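Local coordinates for probable GTP-binding protein EngB (PDB 2CXX) that probably binds GTP with magnesium as a P-loop GTPase of the EngB family and is thought to be needed for normal cell division and septation, at residues 112-115 with 116-119; 72-75 with 76-80; 95-98 with 99-102; 135-138 with 139-142; 175-178 with 179-182. All coordinates share one frame; numbering follows the deposited sequence.

Contact 1. Residues 112-115 with 116-119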
# COMPACT_ATOMS: atom_id res chain seq x y z
N VAL A 112 -7.57 -6.81 1.58
CA VAL A 112 -8.68 -6.60 2.50
C VAL A 112 -8.17 -6.87 3.92
O VAL A 112 -8.40 -6.10 4.84
CB VAL A 112 -9.77 -7.59 2.17
CG1 VAL A 112 -10.81 -7.63 3.30
CG2 VAL A 112 -10.40 -7.25 0.82
N GLU A 113 -7.46 -7.97 4.08
CA GLU A 113 -6.93 -8.35 5.37
C GLU A 113 -6.04 -7.25 5.90
O GLU A 113 -6.16 -6.85 7.08
CB GLU A 113 -6.12 -9.65 5.27
CG GLU A 113 -5.71 -10.13 6.64
CD GLU A 113 -4.74 -11.31 6.63
OE1 GLU A 113 -4.42 -11.83 7.73
OE2 GLU A 113 -4.28 -11.72 5.53
N PHE A 114 -5.16 -6.72 5.05
CA PHE A 114 -4.24 -5.69 5.53
C PHE A 114 -4.87 -4.34 5.85
O PHE A 114 -4.53 -3.72 6.87
CB PHE A 114 -3.09 -5.49 4.54
CG PHE A 114 -1.95 -4.73 5.12
CD1 PHE A 114 -1.19 -5.27 6.12
CD2 PHE A 114 -1.69 -3.44 4.68
CE1 PHE A 114 -0.14 -4.49 6.69
CE2 PHE A 114 -0.66 -2.66 5.23
CZ PHE A 114 0.11 -3.20 6.24
N TYR A 115 -5.76 -3.87 5.01
CA TYR A 115 -6.42 -2.61 5.31
C TYR A 115 -7.20 -2.76 6.63
O TYR A 115 -7.21 -1.87 7.51
CB TYR A 115 -7.38 -2.21 4.18
CG TYR A 115 -8.02 -0.87 4.38
CD1 TYR A 115 -9.17 -0.75 5.13
CD2 TYR A 115 -7.41 0.29 3.89
CE1 TYR A 115 -9.73 0.51 5.43
CE2 TYR A 115 -7.97 1.56 4.16
CZ TYR A 115 -9.13 1.64 4.93
OH TYR A 115 -9.76 2.83 5.19
N GLN A 116 -7.83 -3.91 6.83
CA GLN A 116 -8.60 -4.06 8.06
C GLN A 116 -7.71 -4.19 9.26
O GLN A 116 -8.07 -3.71 10.36
CB GLN A 116 -9.58 -5.22 7.96
CG GLN A 116 -10.69 -4.91 6.94
CD GLN A 116 -11.71 -6.04 6.78
OE1 GLN A 116 -11.66 -7.04 7.50
NE2 GLN A 116 -12.66 -5.88 5.85
N PHE A 117 -6.51 -4.73 9.04
CA PHE A 117 -5.56 -4.85 10.13
C PHE A 117 -5.12 -3.42 10.56
O PHE A 117 -5.09 -3.10 11.76
CB PHE A 117 -4.36 -5.71 9.67
CG PHE A 117 -3.10 -5.54 10.51
CD1 PHE A 117 -3.00 -6.10 11.81
CD2 PHE A 117 -2.01 -4.85 9.99
CE1 PHE A 117 -1.82 -5.97 12.55
CE2 PHE A 117 -0.84 -4.71 10.71
CZ PHE A 117 -0.72 -5.27 12.00
N LEU A 118 -4.79 -2.57 9.59
CA LEU A 118 -4.39 -1.21 9.95
C LEU A 118 -5.50 -0.50 10.72
O LEU A 118 -5.22 0.35 11.60
CB LEU A 118 -4.05 -0.40 8.70
CG LEU A 118 -2.79 -0.94 7.96
CD1 LEU A 118 -2.61 -0.27 6.62
CD2 LEU A 118 -1.51 -0.69 8.83
N ARG A 119 -6.76 -0.82 10.39
CA ARG A 119 -7.89 -0.15 11.08
C ARG A 119 -7.95 -0.61 12.53
O ARG A 119 -8.20 0.21 13.41
CB ARG A 119 -9.21 -0.42 10.34
CG ARG A 119 -10.51 0.26 10.99
CD ARG A 119 -10.49 1.78 10.74
NE ARG A 119 -11.37 2.53 11.66
CZ ARG A 119 -12.48 3.16 11.30
NH1 ARG A 119 -12.88 3.10 10.03
NH2 ARG A 119 -13.14 3.93 12.19

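Contact 2. Residues 72-75 with 76-80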
# COMPACT_ATOMS: atom_id res chain seq x y z
N ILE A 72 6.23 -7.97 9.11
CA ILE A 72 5.59 -6.67 8.80
C ILE A 72 4.56 -6.41 9.89
O ILE A 72 4.49 -5.30 10.42
CB ILE A 72 4.90 -6.71 7.38
CG1 ILE A 72 5.97 -6.84 6.31
CG2 ILE A 72 3.98 -5.42 7.13
CD1 ILE A 72 5.43 -7.10 4.94
N VAL A 73 3.77 -7.41 10.23
CA VAL A 73 2.73 -7.29 11.28
C VAL A 73 3.37 -6.92 12.60
O VAL A 73 2.92 -5.99 13.30
CB VAL A 73 1.96 -8.66 11.43
CG1 VAL A 73 1.26 -8.68 12.78
CG2 VAL A 73 0.93 -8.85 10.25
N HIS A 74 4.44 -7.62 12.95
CA HIS A 74 5.13 -7.36 14.20
C HIS A 74 5.74 -5.94 14.22
O HIS A 74 5.59 -5.22 15.17
CB HIS A 74 6.19 -8.45 14.45
CG HIS A 74 6.73 -8.42 15.85
ND1 HIS A 74 5.92 -8.50 16.96
CD2 HIS A 74 7.99 -8.19 16.33
CE1 HIS A 74 6.64 -8.31 18.06
NE2 HIS A 74 7.90 -8.11 17.70
N PHE A 75 6.38 -5.54 13.15
CA PHE A 75 6.93 -4.19 13.11
C PHE A 75 5.81 -3.14 13.27
O PHE A 75 5.88 -2.22 14.12
CB PHE A 75 7.63 -3.95 11.77
CG PHE A 75 8.28 -2.62 11.69
CD1 PHE A 75 9.62 -2.47 12.07
CD2 PHE A 75 7.54 -1.50 11.26
CE1 PHE A 75 10.22 -1.22 12.04
CE2 PHE A 75 8.13 -0.24 11.23
CZ PHE A 75 9.47 -0.10 11.62
N ILE A 76 4.75 -3.29 12.49
CA ILE A 76 3.67 -2.26 12.58
C ILE A 76 2.96 -2.28 13.95
O ILE A 76 2.64 -1.23 14.53
CB ILE A 76 2.64 -2.44 11.42
CG1 ILE A 76 3.36 -2.27 10.10
CG2 ILE A 76 1.49 -1.44 11.57
CD1 ILE A 76 2.53 -2.66 8.85
N GLU A 77 2.74 -3.46 14.49
CA GLU A 77 2.14 -3.52 15.83
C GLU A 77 3.09 -2.84 16.82
O GLU A 77 2.66 -2.01 17.62
CB GLU A 77 1.96 -4.96 16.29
CG GLU A 77 0.71 -5.61 15.74
CD GLU A 77 0.61 -7.11 16.08
OE1 GLU A 77 -0.51 -7.64 15.97
OE2 GLU A 77 1.64 -7.75 16.45
N ASP A 78 4.37 -3.15 16.75
CA ASP A 78 5.33 -2.58 17.73
C ASP A 78 5.63 -1.09 17.62
O ASP A 78 5.98 -0.43 18.62
CB ASP A 78 6.67 -3.31 17.65
CG ASP A 78 6.62 -4.72 18.15
OD1 ASP A 78 5.58 -5.12 18.67
OD2 ASP A 78 7.65 -5.42 18.02
N ASN A 79 5.53 -0.58 16.41
CA ASN A 79 5.81 0.82 16.14
C ASN A 79 4.55 1.65 15.85
O ASN A 79 4.66 2.81 15.45
CB ASN A 79 6.73 0.90 14.95
CG ASN A 79 8.11 0.39 15.23
OD1 ASN A 79 8.98 1.14 15.74
ND2 ASN A 79 8.36 -0.88 14.93
N ALA A 80 3.37 1.07 16.05
CA ALA A 80 2.13 1.78 15.73
C ALA A 80 2.05 3.19 16.30
O ALA A 80 1.63 4.10 15.60
CB ALA A 80 0.87 0.97 16.18

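Contact 3. Residues 95-98 with 99-102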
# COMPACT_ATOMS: atom_id res chain seq x y z
N ALA A 95 -6.65 -5.84 -8.40
CA ALA A 95 -7.22 -6.01 -7.07
C ALA A 95 -8.64 -6.45 -6.97
O ALA A 95 -8.94 -7.38 -6.23
CB ALA A 95 -7.01 -4.73 -6.24
N PRO A 96 -9.55 -5.83 -7.75
CA PRO A 96 -10.94 -6.31 -7.61
C PRO A 96 -11.14 -7.75 -8.11
O PRO A 96 -11.92 -8.51 -7.51
CB PRO A 96 -11.74 -5.29 -8.43
CG PRO A 96 -10.85 -4.02 -8.41
CD PRO A 96 -9.48 -4.61 -8.58
N GLU A 97 -10.39 -8.15 -9.14
CA GLU A 97 -10.58 -9.48 -9.68
C GLU A 97 -9.92 -10.49 -8.78
O GLU A 97 -10.42 -11.60 -8.64
CB GLU A 97 -10.04 -9.53 -11.11
CG GLU A 97 -10.83 -8.58 -12.03
CD GLU A 97 -12.33 -8.83 -11.95
OE1 GLU A 97 -12.76 -9.97 -12.25
OE2 GLU A 97 -13.09 -7.91 -11.55
N ILE A 98 -8.80 -10.12 -8.14
CA ILE A 98 -8.16 -11.03 -7.20
C ILE A 98 -9.10 -11.22 -6.00
O ILE A 98 -9.29 -12.33 -5.53
CB ILE A 98 -6.82 -10.44 -6.72
CG1 ILE A 98 -5.85 -10.48 -7.91
CG2 ILE A 98 -6.21 -11.23 -5.55
CD1 ILE A 98 -4.57 -9.70 -7.63
N ILE A 99 -9.71 -10.13 -5.54
CA ILE A 99 -10.60 -10.23 -4.38
C ILE A 99 -11.71 -11.22 -4.67
O ILE A 99 -11.95 -12.09 -3.89
CB ILE A 99 -11.16 -8.86 -3.99
CG1 ILE A 99 -10.07 -8.10 -3.26
CG2 ILE A 99 -12.42 -8.99 -3.05
CD1 ILE A 99 -10.43 -6.59 -3.13
N LYS A 100 -12.31 -11.12 -5.85
CA LYS A 100 -13.41 -12.02 -6.21
C LYS A 100 -13.01 -13.52 -6.26
O LYS A 100 -13.77 -14.43 -5.76
CB LYS A 100 -14.01 -11.57 -7.55
CG LYS A 100 -14.51 -10.10 -7.62
CD LYS A 100 -14.98 -9.74 -9.00
CE LYS A 100 -15.17 -8.24 -9.12
NZ LYS A 100 -15.53 -7.84 -10.52
N ARG A 101 -11.81 -13.82 -6.79
CA ARG A 101 -11.42 -15.22 -6.87
C ARG A 101 -11.05 -15.78 -5.49
O ARG A 101 -11.31 -16.96 -5.20
CB ARG A 101 -10.27 -15.47 -7.85
CG ARG A 101 -10.48 -14.90 -9.25
CD ARG A 101 -9.35 -15.53 -10.18
NE ARG A 101 -9.31 -14.89 -11.48
CZ ARG A 101 -8.65 -13.77 -11.74
NH1 ARG A 101 -7.98 -13.19 -10.78
NH2 ARG A 101 -8.69 -13.25 -12.97
N TRP A 102 -10.48 -14.95 -4.63
CA TRP A 102 -10.14 -15.41 -3.30
C TRP A 102 -11.42 -15.64 -2.48
O TRP A 102 -11.54 -16.66 -1.78
CB TRP A 102 -9.21 -14.37 -2.62
CG TRP A 102 -7.75 -14.53 -3.03
CD1 TRP A 102 -7.25 -14.64 -4.33
CD2 TRP A 102 -6.62 -14.67 -2.17
NE1 TRP A 102 -5.89 -14.84 -4.30
CE2 TRP A 102 -5.47 -14.86 -2.99
CE3 TRP A 102 -6.44 -14.66 -0.77
CZ2 TRP A 102 -4.20 -15.04 -2.47
CZ3 TRP A 102 -5.15 -14.83 -0.25
CH2 TRP A 102 -4.06 -15.02 -1.10

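Contact 4. Residues 135-138 with 139-142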
# COMPACT_ATOMS: atom_id res chain seq x y z
N ILE A 135 -7.14 1.21 -16.01
CA ILE A 135 -8.50 1.09 -15.47
C ILE A 135 -9.54 1.85 -16.25
O ILE A 135 -9.51 3.06 -16.29
CB ILE A 135 -8.54 1.59 -13.98
CG1 ILE A 135 -7.39 0.90 -13.19
CG2 ILE A 135 -9.91 1.31 -13.38
CD1 ILE A 135 -7.17 1.40 -11.80
N LYS A 136 -10.48 1.12 -16.84
CA LYS A 136 -11.56 1.73 -17.61
C LYS A 136 -12.63 2.41 -16.76
O LYS A 136 -13.15 3.41 -17.19
CB LYS A 136 -12.24 0.71 -18.53
CG LYS A 136 -13.47 0.08 -17.93
CD LYS A 136 -14.68 0.12 -18.90
CE LYS A 136 -15.99 0.52 -18.20
NZ LYS A 136 -16.24 2.02 -18.22
N ASN A 137 -12.94 1.90 -15.56
CA ASN A 137 -13.94 2.57 -14.71
C ASN A 137 -13.40 2.68 -13.30
O ASN A 137 -13.68 1.86 -12.43
CB ASN A 137 -15.28 1.80 -14.72
CG ASN A 137 -16.46 2.62 -14.09
OD1 ASN A 137 -16.25 3.60 -13.35
ND2 ASN A 137 -17.71 2.19 -14.40
N VAL A 138 -12.63 3.72 -13.07
CA VAL A 138 -12.00 3.88 -11.78
C VAL A 138 -12.99 4.08 -10.65
O VAL A 138 -12.78 3.55 -9.57
CB VAL A 138 -10.94 5.03 -11.81
CG1 VAL A 138 -11.60 6.36 -11.83
CG2 VAL A 138 -10.03 4.88 -10.63
N GLN A 139 -14.07 4.82 -10.88
CA GLN A 139 -15.06 5.01 -9.83
C GLN A 139 -15.65 3.70 -9.36
O GLN A 139 -15.87 3.46 -8.16
CB GLN A 139 -16.20 5.94 -10.32
CG GLN A 139 -17.06 6.45 -9.16
CD GLN A 139 -16.24 7.09 -8.04
OE1 GLN A 139 -15.47 8.04 -8.28
NE2 GLN A 139 -16.41 6.59 -6.79
N GLU A 140 -15.89 2.81 -10.32
CA GLU A 140 -16.43 1.51 -10.03
C GLU A 140 -15.42 0.71 -9.24
O GLU A 140 -15.80 0.01 -8.31
CB GLU A 140 -16.78 0.77 -11.34
CG GLU A 140 -17.20 -0.68 -11.17
CD GLU A 140 -17.32 -1.39 -12.55
OE1 GLU A 140 -17.49 -2.63 -12.58
OE2 GLU A 140 -17.24 -0.70 -13.60
N VAL A 141 -14.13 0.82 -9.57
CA VAL A 141 -13.12 0.04 -8.84
C VAL A 141 -13.06 0.52 -7.37
O VAL A 141 -13.04 -0.27 -6.41
CB VAL A 141 -11.74 0.20 -9.54
CG1 VAL A 141 -10.54 -0.23 -8.63
CG2 VAL A 141 -11.75 -0.66 -10.81
N ILE A 142 -13.00 1.83 -7.21
CA ILE A 142 -12.91 2.43 -5.88
C ILE A 142 -14.17 2.13 -5.07
O ILE A 142 -14.09 1.88 -3.88
CB ILE A 142 -12.66 3.94 -6.02
CG1 ILE A 142 -11.21 4.14 -6.53
CG2 ILE A 142 -12.98 4.65 -4.75
CD1 ILE A 142 -10.78 5.56 -6.65
O HOH W 1 -14.91 6.05 -13.21

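Contact 5. Residues 175-178 with 179-182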
# COMPACT_ATOMS: atom_id res chain seq x y z
N LYS A 175 0.56 13.13 -2.70
CA LYS A 175 1.48 13.77 -1.77
C LYS A 175 0.71 14.74 -0.87
O LYS A 175 0.88 14.76 0.33
CB LYS A 175 2.56 14.53 -2.55
CG LYS A 175 3.82 14.79 -1.77
CD LYS A 175 4.74 15.75 -2.55
CE LYS A 175 5.01 15.24 -3.98
NZ LYS A 175 6.46 14.84 -4.23
N ASN A 176 -0.17 15.55 -1.44
CA ASN A 176 -0.93 16.50 -0.61
C ASN A 176 -1.77 15.79 0.42
O ASN A 176 -1.83 16.18 1.53
CB ASN A 176 -1.87 17.32 -1.49
CG ASN A 176 -1.15 18.26 -2.40
OD1 ASN A 176 -0.02 18.68 -2.11
ND2 ASN A 176 -1.79 18.60 -3.53
N ARG A 177 -2.43 14.70 0.02
CA ARG A 177 -3.24 13.91 0.96
C ARG A 177 -2.40 13.40 2.14
O ARG A 177 -2.79 13.48 3.30
CB ARG A 177 -3.89 12.72 0.22
CG ARG A 177 -4.90 11.84 1.02
CD ARG A 177 -6.34 12.33 1.06
NE ARG A 177 -6.48 13.36 2.08
CZ ARG A 177 -6.96 13.21 3.31
NH1 ARG A 177 -7.41 12.06 3.76
NH2 ARG A 177 -6.94 14.24 4.15
N ILE A 178 -1.26 12.80 1.86
CA ILE A 178 -0.37 12.29 2.87
C ILE A 178 -0.03 13.37 3.88
O ILE A 178 -0.11 13.15 5.08
CB ILE A 178 0.93 11.80 2.23
CG1 ILE A 178 0.63 10.54 1.46
CG2 ILE A 178 2.04 11.61 3.28
CD1 ILE A 178 1.88 10.02 0.74
N PHE A 179 0.34 14.55 3.40
CA PHE A 179 0.69 15.59 4.34
C PHE A 179 -0.47 16.17 5.06
O PHE A 179 -0.35 16.55 6.21
CB PHE A 179 1.57 16.62 3.66
CG PHE A 179 2.93 16.09 3.44
CD1 PHE A 179 3.40 15.83 2.17
CD2 PHE A 179 3.71 15.70 4.53
CE1 PHE A 179 4.60 15.18 1.99
CE2 PHE A 179 4.90 15.06 4.34
CZ PHE A 179 5.35 14.79 3.07
N GLU A 180 -1.62 16.16 4.43
CA GLU A 180 -2.83 16.68 5.05
C GLU A 180 -3.20 15.73 6.19
O GLU A 180 -3.46 16.14 7.33
CB GLU A 180 -3.86 16.73 3.95
CG GLU A 180 -5.14 17.38 4.13
CD GLU A 180 -5.91 17.29 2.84
OE1 GLU A 180 -5.56 18.03 1.89
OE2 GLU A 180 -6.82 16.44 2.74
N VAL A 181 -3.21 14.42 5.91
CA VAL A 181 -3.51 13.46 6.98
C VAL A 181 -2.55 13.61 8.15
O VAL A 181 -2.99 13.57 9.30
CB VAL A 181 -3.45 11.99 6.52
CG1 VAL A 181 -3.59 11.05 7.76
CG2 VAL A 181 -4.53 11.75 5.49
N ILE A 182 -1.26 13.78 7.87
CA ILE A 182 -0.25 13.94 8.91
C ILE A 182 -0.53 15.17 9.79
O ILE A 182 -0.45 15.10 11.02
CB ILE A 182 1.17 14.09 8.32
CG1 ILE A 182 1.62 12.78 7.69
CG2 ILE A 182 2.12 14.57 9.39
CD1 ILE A 182 2.96 12.84 6.97

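Contact 1. Residues 112-115 with 116-119
Gln116 opens the second half of this stretch by donating its backbone N to Val112 O at 3.0 Å, and its extended side chain runs alongside Val112, pointing the same way, with NE2 3.6 Å from Val112 CG1. One residue on, Phe117 N bonds to Glu113 O, while the Glu113 carboxylate itself turns to a salt bridge with Lys69. The Phe117 ring meets the Phe114 ring obliquely, planes 37° apart and centroids 5.8 Å apart, with CD2 of Phe117 set 3.8 Å from CE1 of Phe114. Both segments belong to helix 110-120 of the Ras-like P-loop GTPase fold; Phe114, Tyr115 and Leu118 pack on the central strands 85-91 and 125-130, Phe114 and Phe117 on helix 62-79. Leu118 comes next. Its N donates to Phe114 O, and its side chain lies over one face of the Phe114 ring: CG makes a CH-pi contact 4.2 Å from the ring centroid, displaced toward the rim, and CD1 reaches 3.4 Å from Phe114 CE2. With CG anti to N (chi1 -165°) the Phe114 ring points to the next turn, where both residues meet it. A serine here would probably leave a gap beside Phe117 and take away the aromatic face under Leu118. Last in line, Arg119 N closes the turn on Tyr115 O at 3.1 Å.

Contact 2. Residues 72-75 with 76-80
Ile76 N bonds to Ile72 O, the first of four successive i to i+4 backbone bonds. Glu77 N to Val73 O follows at 2.8 Å, then Asp78 N to His74 O, then Asn79 N to Phe75 O. That last acceptor is gripped twice, because Asn79 ND2 also donates to Phe75 O, at 2.9 Å. Asn79 keeps CG beside its backbone N (chi1 -69°), which turns the amide back over Phe75. The oxygen lies close to the amide plane of Asn79, while ND2 is tilted out of the carbonyl plane of Phe75. The same nitrogen sits 3.3 Å above the centre of the Phe75 ring, with the amide and ring planes 25° apart, so ND2 meets both the carbonyl and the aromatic face. These turns form the last part of helix 62-79, which in this P-loop GTPase packs against helix 110-120 through Val73, Ile76 and Glu77, while Phe75 touches Met51. An alanine in place of Phe75 would keep the carbonyl but is likely to leave the Asn79 amide without the ring beneath it, freer to turn. On the outer side, Asp78 lies over one face of the His74 imidazole, with the carboxylate and ring planes nearly perpendicular (79°). OD2 of Asp78 comes 2.7 Å from His74 NE2, yet from above the ring and not in its plane, so the angle is poor for a hydrogen bond. Ile72 and Ile76 run alongside each other, CG2 of Ile72 being 3.6 Å from CD1 of Ile76, and Glu77 lies similarly beside Val73, its CD 3.7 Å from Val73 CG1.

Contact 3. Residues 95-98 with 99-102
Ile99 N to Ala95 O, Lys100 N to Pro96 O, Arg101 N to Glu97 O and Trp102 N to Ile98 O make an unbroken run of i to i+4 bonds through helix 94-104. In this P-loop GTPase fold the helix follows strand 85-91, and it packs on helix 138-149 through Pro96 and Ile99. Glu97 and Lys100 form an i to i+3 salt bridge on the outside. The glutamate folds back at chi2 (-53°), which swings its carboxylate toward the extended lysine, and Lys100 NZ meets the syn lone pair of Glu97 OE2 at 2.6 Å. Along its way the lysine chain passes over Pro96 O, with CG of Lys100 3.0 Å from that oxygen, and its ammonium group also makes a cation-pi contact with Phe144. Arg101 CG lies 3.4 Å from Glu97 O. Ile98, whose side chain also touches Arg9 of the predicted GTP-binding segment, lies alongside Trp102, both pointing the same way. The indole also has a cation-pi partner in Arg105. The five-membered end of the indole does the touching here: CD1 of Trp102 lies 3.8 Å from Ile98 CG2 and 3.3 Å from Ile98 O.

Contact 4. Residues 135-138 with 139-142
Asn137 carries CG on the far side of CB from its own backbone N (chi1 -168°), and Glu140 likewise sends CG away from its N on an extended chain, which brings amide and carboxylate together at the start of helix 138-149. Asn137 is the N-cap of that helix: its OD1 accepts from Glu140 N at 3.2 Å, with the N-H directed well at the oxygen (154°). The donor nevertheless stands above the amide plane of Asn137, far from either lone-pair direction. A water extends the cap, donating to Asn137 OD1 and accepting from Gln139 N, each at 2.8 Å, so two of the amides at the helix start are answered through a single side-chain oxygen. The Asn137 and Glu140 side chains cross at about a right angle, their planes 86° apart, and CB of Glu140 packs 3.3 Å from Asn137 CG. Glu140 OE2 ends up 3.0 Å from Asn137 ND2. The first regular helical bonds follow at once, Val141 N to Asn137 O and Ile142 N to Val138 O. On the inner side, Val138 and Ile142 lie alongside each other, and both rest on Pro162 of strand 160-162. Val138 also lies close to Leu132, earlier in the same loop, in a segment predicted to bind GTP, so the helix start adjoins a loop that probably binds the nucleotide. Gln139 bends at chi2 and sends its NE2 to Asn143 OD1. Across the loop Ile135 meets Val141 crosswise, CG2 to CG2 at 3.7 Å.

Contact 5. Residues 175-178 with 179-182
Arg177 reaches forward along helix 171-184 to meet Glu180 and Val181, one turn on. From CB its chain leaves trans to the backbone N (chi1 -174°), then bends at both chi2 and chi3, which folds the guanidinium back over the following turn. NE is the first polar atom on the way, and it makes a weak bond to Glu180 OE2 at 3.2 Å. CZ lies 3.6 Å from CG2 of Val181, the methyl that sits over one face of the guanidinium, toward its rim. NH1 comes nearer still to that methyl, at 3.4 Å, and donates to Lys158 O. NH2 is the main link, 2.6 Å from Glu180 OE2; the carboxylate oxygen is met on its anti side, near the edge of the guanidinium, and the two planes are 48° apart. Behind these groups the backbone bonds run on, Val181 N to Arg177 O being almost straight at 177°. The Phe179 ring takes CG of Lys175 at its edge, 3.9 Å from CE1, while Ile178 and Ile182 lie alongside each other, CG2 of Ile178 4.0 Å from CD1 of Ile182. The inner face of this helix, through Ile178 and Val181, packs on strands 85-91 and 125-130 of the central sheet, as in other Ras-like GTPases. With a methyl against one face, the guanidinium is probably restrained in its rotation, chiefly by the NH2 and NH1 bonds; its positive charge is probably balanced chiefly by Glu180 while NH1 ties the helix to the backbone at Lys158.

Along the chain the order is contact 2, contact 3, contact 1, contact 4, contact 5, all in one GTPase domain: four within single helices, and contact 4 at the start of helix 138-149. Contact 1, on helix 110-120, touches contacts 2 and 3, whose centres are about 26 Å apart. Contact 3 in turn touches contact 4, so packing passes through all four. Contact 5, on helix 171-184, touches none of them; its centre is about 20 Å from that of contact 1. These two meet alternate residues of strands 85-91 and 125-130 (Ala86, Leu88, Thr125, Val127 against Val85, Val87, Ile126), so their helices cover opposite faces of the sheet, as in the three-layer P-loop GTPase fold.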